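Local coordinates for LPXTG-motif cell wall anchor domain protein (Mobiluncus mulieris, PDB 5U5O) that probably serves as a cell-wall-anchored adhesin, built as a giant stalk of Ig-like domains stiffened by intramolecular covalent cross-links, at residues A[49-54]-A[60-65]; A[54-59]-A[121-126]. One frame throughout, in Å; residues are numbered along the deposited sequence.

Interaction 1 of 2, residues A[49-54]-A[60-65]; sequences QLYEQS and GSALAK
The ring of Y51 lies alongside the backbone of S61 and A62 and meets it obliquely. Its CE1 comes 3.7 Å from the backbone N of A62 and touches the methyl of that residue. Chi1 of Y51, -65°, sets the ring anti to the carbonyl carbon, and this brings CE1 back to the incoming chain although CB points away from it. L63 points its side chain at strand 43-52: CD1 rests 3.7 Å from E52 N. Its CB is 3.5 Å from L50 O, the oxygen that its own N bonds. These residues close the beta hairpin of strands 43-52 and 64-71, in the Ig-like T-Q ester bond domain. L50 N donates to A64 O at 2.9 Å. L50 O in turn accepts from L63 N at 2.8 Å. Q49 and K65 form a non-hydrogen-bonded antiparallel pair, and their CG atoms touch at 4.0 Å where the side chains cross obliquely. Beyond that point they part: Q49 OE1 bonds to Q125, while the extended K65 reaches a salt bridge with E139. L50 and A64 pack their CB atoms 4.1 Å apart, near V103 and L101 of strand 94-104. A water bridges E52 N and S61 O.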
loop_
_atom_site.group_PDB
_atom_site.type_symbol
_atom_site.label_atom_id
_atom_site.label_comp_id
_atom_site.label_asym_id
_atom_site.label_seq_id
_atom_site.Cartn_x
_atom_site.Cartn_y
_atom_site.Cartn_z
ATOM N N GLN A 49 -9.838 15.557 9.160
ATOM C CA GLN A 49 -8.412 15.289 8.982
ATOM C C GLN A 49 -8.220 13.852 8.576
ATOM O O GLN A 49 -8.931 12.967 9.032
ATOM C CB GLN A 49 -7.589 15.559 10.246
ATOM C CG GLN A 49 -7.835 16.901 10.896
ATOM C CD GLN A 49 -9.074 16.916 11.785
ATOM O OE1 GLN A 49 -9.363 15.947 12.509
ATOM N NE2 GLN A 49 -9.816 18.016 11.736
ATOM N N LEU A 50 -7.212 13.640 7.730
ATOM C CA LEU A 50 -6.804 12.320 7.286
ATOM C C LEU A 50 -5.478 11.951 7.935
ATOM O O LEU A 50 -4.521 12.735 7.884
ATOM C CB LEU A 50 -6.621 12.328 5.757
ATOM C CG LEU A 50 -6.339 10.973 5.130
ATOM C CD1 LEU A 50 -7.526 10.039 5.221
ATOM C CD2 LEU A 50 -5.934 11.183 3.674
ATOM N N TYR A 51 -5.418 10.750 8.512
ATOM C CA TYR A 51 -4.224 10.247 9.180
ATOM C C TYR A 51 -3.903 8.832 8.742
ATOM O O TYR A 51 -4.804 8.068 8.405
ATOM C CB TYR A 51 -4.470 10.158 10.684
ATOM C CG TYR A 51 -4.692 11.456 11.403
ATOM C CD1 TYR A 51 -3.620 12.251 11.778
ATOM C CD2 TYR A 51 -5.985 11.853 11.790
ATOM C CE1 TYR A 51 -3.813 13.428 12.480
ATOM C CE2 TYR A 51 -6.186 13.033 12.492
ATOM C CZ TYR A 51 -5.096 13.814 12.830
ATOM O OH TYR A 51 -5.237 14.987 13.509
ATOM N N GLU A 52 -2.624 8.476 8.782
ATOM C CA GLU A 52 -2.242 7.070 8.829
ATOM C C GLU A 52 -2.641 6.555 10.228
ATOM O O GLU A 52 -2.483 7.266 11.239
ATOM C CB GLU A 52 -0.749 6.883 8.505
ATOM C CG GLU A 52 -0.287 5.432 8.468
ATOM C CD GLU A 52 0.034 4.862 9.837
ATOM O OE1 GLU A 52 0.612 5.584 10.677
ATOM O OE2 GLU A 52 -0.311 3.690 10.086
ATOM N N GLN A 53 -3.190 5.340 10.266
ATOM C CA GLN A 53 -3.886 4.824 11.452
ATOM C C GLN A 53 -3.037 4.783 12.722
ATOM O O GLN A 53 -3.529 5.135 13.792
ATOM C CB GLN A 53 -4.477 3.441 11.177
ATOM C CG GLN A 53 -5.362 2.910 12.299
ATOM C CD GLN A 53 -5.804 1.482 12.056
ATOM O OE1 GLN A 53 -5.015 0.647 11.612
ATOM N NE2 GLN A 53 -7.067 1.187 12.364
ATOM N N SER A 54 -1.779 4.352 12.604
ATOM C CA SER A 54 -0.900 4.255 13.794
ATOM C C SER A 54 -0.622 5.585 14.509
ATOM O O SER A 54 -0.320 5.582 15.707
ATOM C CB SER A 54 0.435 3.572 13.448
ATOM O OG SER A 54 1.391 4.487 12.935
ATOM N N GLY A 60 0.153 17.465 14.007
ATOM C CA GLY A 60 1.407 17.458 13.247
ATOM C C GLY A 60 1.509 16.314 12.240
ATOM O O GLY A 60 2.208 16.447 11.229
ATOM N N SER A 61 0.822 15.194 12.511
ATOM C CA SER A 61 0.873 14.020 11.621
ATOM C C SER A 61 -0.222 13.959 10.540
ATOM O O SER A 61 -0.242 13.016 9.743
ATOM C CB SER A 61 0.854 12.723 12.438
ATOM O OG SER A 61 1.999 12.632 13.268
ATOM N N ALA A 62 -1.104 14.957 10.482
ATOM C CA ALA A 62 -2.204 14.958 9.511
ATOM C C ALA A 62 -1.685 15.023 8.076
ATOM O O ALA A 62 -0.836 15.849 7.762
ATOM C CB ALA A 62 -3.148 16.121 9.770
ATOM N N LEU A 63 -2.206 14.135 7.234
ATOM C CA LEU A 63 -1.871 14.081 5.814
ATOM C C LEU A 63 -2.681 15.090 5.013
ATOM O O LEU A 63 -2.240 15.550 3.966
ATOM C CB LEU A 63 -2.138 12.678 5.267
ATOM C CG LEU A 63 -1.295 11.549 5.859
ATOM C CD1 LEU A 63 -1.898 10.187 5.557
ATOM C CD2 LEU A 63 0.127 11.634 5.329
ATOM N N ALA A 64 -3.889 15.386 5.487
ATOM C CA ALA A 64 -4.767 16.351 4.843
ATOM C C ALA A 64 -5.726 16.860 5.906
ATOM O O ALA A 64 -6.024 16.157 6.884
ATOM C CB ALA A 64 -5.568 15.691 3.753
ATOM N N LYS A 65 -6.205 18.080 5.689
ATOM C CA LYS A 65 -7.173 18.736 6.569
ATOM C C LYS A 65 -8.159 19.528 5.738
ATOM O O LYS A 65 -7.789 20.077 4.703
ATOM C CB LYS A 65 -6.471 19.708 7.509
ATOM C CG LYS A 65 -5.507 19.110 8.507
ATOM C CD LYS A 65 -4.889 20.236 9.321
ATOM C CE LYS A 65 -3.926 19.719 10.368
ATOM N NZ LYS A 65 -3.519 20.810 11.294
HETATM O O HOH W 1 -0.654 10.342 9.109
#

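Interaction 2 of 2, residues A[54-59]-A[121-126]; sequences SVAGDE and VVYEQL
A56 and G57 sit against the ring of Y123 as the two central residues of a type II beta turn, V55 to D58. The turn belongs to the loop of the hairpin 43-52/64-71, in the Ig-like T-Q ester bond domain. Strand 118-127, which carries Y123, is the antiparallel neighbour of strand 43-52, and the loop folds back against its V121 and Y123 side chains.

The apolar contacts centre on the methyl of A56. Its CB points to the strand and lies 3.7 Å from V121 CG1. The same CB is 3.7 Å from Y123 CZ and closer still, 3.3 Å, to Y123 OH, so one methyl touches both the valine branch and the phenol end of the ring. V121 presents CG1 from the position between its backbone N and carbonyl carbon, chi1 64°. G57 adds a backbone contact: its CA comes 3.5 Å from Y123 CE2. Both approaches to the ring are oblique. Positive phi at G57, 93°, is usual for the third residue of a type II turn, and the bare CA lets the chain pass close to the ring. The ring of Y123 is further packed edge-to-face with that of Y51 on strand 43-52.

The polar contacts are one bond within the turn and one water bridge to the ring. D58 N bonds to V55 O at 3.0 Å. A water in the plane of the Y123 ring, at its edge, donates to A56 O at 3.0 Å and lies 2.9 Å from Y123 OH.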
loop_
_atom_site.group_PDB
_atom_site.type_symbol
_atom_site.label_atom_id
_atom_site.label_comp_id
_atom_site.label_asym_id
_atom_site.label_seq_id
_atom_site.Cartn_x
_atom_site.Cartn_y
_atom_site.Cartn_z
ATOM N N SER A 54 -1.779 4.352 12.604
ATOM C CA SER A 54 -0.900 4.255 13.794
ATOM C C SER A 54 -0.622 5.585 14.509
ATOM O O SER A 54 -0.320 5.582 15.707
ATOM C CB SER A 54 0.435 3.572 13.448
ATOM O OG SER A 54 1.391 4.487 12.935
ATOM N N VAL A 55 -0.731 6.704 13.789
ATOM C CA VAL A 55 -0.567 8.049 14.379
ATOM C C VAL A 55 -1.868 8.877 14.359
ATOM O O VAL A 55 -1.836 10.113 14.428
ATOM C CB VAL A 55 0.605 8.822 13.714
ATOM C CG1 VAL A 55 1.924 8.113 13.991
ATOM C CG2 VAL A 55 0.401 9.003 12.210
ATOM N N ALA A 56 -3.010 8.193 14.292
ATOM C CA ALA A 56 -4.292 8.869 14.119
ATOM C C ALA A 56 -4.572 9.753 15.329
ATOM O O ALA A 56 -4.481 9.301 16.465
ATOM C CB ALA A 56 -5.416 7.861 13.915
ATOM N N GLY A 57 -4.856 11.028 15.075
ATOM C CA GLY A 57 -5.134 12.017 16.117
ATOM C C GLY A 57 -3.934 12.824 16.595
ATOM O O GLY A 57 -4.108 13.798 17.332
ATOM N N ASP A 58 -2.724 12.437 16.175
ATOM C CA ASP A 58 -1.497 13.136 16.565
ATOM C C ASP A 58 -1.378 14.435 15.769
ATOM O O ASP A 58 -1.237 14.403 14.545
ATOM C CB ASP A 58 -0.253 12.262 16.331
ATOM C CG ASP A 58 -0.274 10.951 17.126
ATOM O OD1 ASP A 58 -1.200 10.725 17.939
ATOM O OD2 ASP A 58 0.653 10.132 16.921
ATOM N N GLU A 59 -1.454 15.570 16.465
ATOM C CA GLU A 59 -1.342 16.890 15.836
ATOM C C GLU A 59 0.071 17.089 15.283
ATOM O O GLU A 59 1.054 16.900 16.005
ATOM C CB GLU A 59 -1.680 17.998 16.838
ATOM N N VAL A 121 -7.319 6.757 8.082
ATOM C CA VAL A 121 -8.588 7.001 8.762
ATOM C C VAL A 121 -8.873 8.498 8.803
ATOM O O VAL A 121 -7.967 9.303 8.985
ATOM C CB VAL A 121 -8.605 6.334 10.168
ATOM C CG1 VAL A 121 -7.553 6.968 11.072
ATOM C CG2 VAL A 121 -10.001 6.366 10.790
ATOM N N VAL A 122 -10.156 8.830 8.659
ATOM C CA VAL A 122 -10.673 10.196 8.729
ATOM C C VAL A 122 -11.229 10.451 10.143
ATOM O O VAL A 122 -11.934 9.594 10.712
ATOM C CB VAL A 122 -11.816 10.381 7.736
ATOM C CG1 VAL A 122 -12.532 11.713 7.928
ATOM C CG2 VAL A 122 -11.255 10.278 6.329
ATOM N N TYR A 123 -10.840 11.581 10.722
ATOM C CA TYR A 123 -11.385 12.117 11.983
ATOM C C TYR A 123 -12.226 13.325 11.608
ATOM O O TYR A 123 -11.941 14.012 10.618
ATOM C CB TYR A 123 -10.219 12.545 12.862
ATOM C CG TYR A 123 -9.579 11.435 13.697
ATOM C CD1 TYR A 123 -9.655 10.083 13.337
ATOM C CD2 TYR A 123 -8.914 11.757 14.884
ATOM C CE1 TYR A 123 -9.081 9.092 14.130
ATOM C CE2 TYR A 123 -8.335 10.774 15.673
ATOM C CZ TYR A 123 -8.423 9.448 15.293
ATOM O OH TYR A 123 -7.843 8.490 16.092
ATOM N N GLU A 124 -13.272 13.601 12.406
ATOM C CA GLU A 124 -14.185 14.722 12.130
ATOM C C GLU A 124 -14.612 15.375 13.437
ATOM O O GLU A 124 -14.778 14.688 14.474
ATOM C CB GLU A 124 -15.445 14.255 11.394
ATOM C CG GLU A 124 -16.240 15.368 10.720
ATOM C CD GLU A 124 -15.641 15.796 9.381
ATOM O OE1 GLU A 124 -14.777 15.074 8.829
ATOM O OE2 GLU A 124 -16.014 16.883 8.909
ATOM N N GLN A 125 -14.763 16.689 13.412
ATOM C CA GLN A 125 -15.335 17.411 14.555
ATOM C C GLN A 125 -16.433 18.340 14.084
ATOM O O GLN A 125 -16.388 18.900 12.955
ATOM C CB GLN A 125 -14.269 18.189 15.324
ATOM C CG GLN A 125 -13.051 17.363 15.729
ATOM C CD GLN A 125 -12.046 17.206 14.576
ATOM O OE1 GLN A 125 -11.753 18.169 13.879
ATOM N NE2 GLN A 125 -11.551 15.987 14.361
ATOM N N LEU A 126 -17.402 18.538 14.991
ATOM C CA LEU A 126 -18.550 19.403 14.765
ATOM C C LEU A 126 -18.556 20.500 15.812
ATOM O O LEU A 126 -18.553 20.185 17.013
ATOM C CB LEU A 126 -19.838 18.579 14.879
ATOM C CG LEU A 126 -21.176 19.309 14.767
ATOM C CD1 LEU A 126 -21.362 19.892 13.375
ATOM C CD2 LEU A 126 -22.337 18.393 15.158
HETATM O O HOH W 2 -6.718 9.569 18.491
#

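After three earlier strands the chain runs along 43-52 and turns at S54, which both contacts share. It then passes through the loop 54-59 and returns along 60-65. Interaction 1 closes this short hairpin, with five residues between its segments. Interaction 2 closes a much longer loop, with 61 residues between its segments, from the hairpin tip to strand 118-127. The segments alternate along the chain, so the two contacts cross. The centres of interactions 1 and 2 are about 6 Å apart. Strand 43-52 lies between the other two strands and bonds to 118-127, among other places at Y51 O and V121 N. The Y51 ring packs on G57 and D58, tying the hairpin tip back to its own sheet.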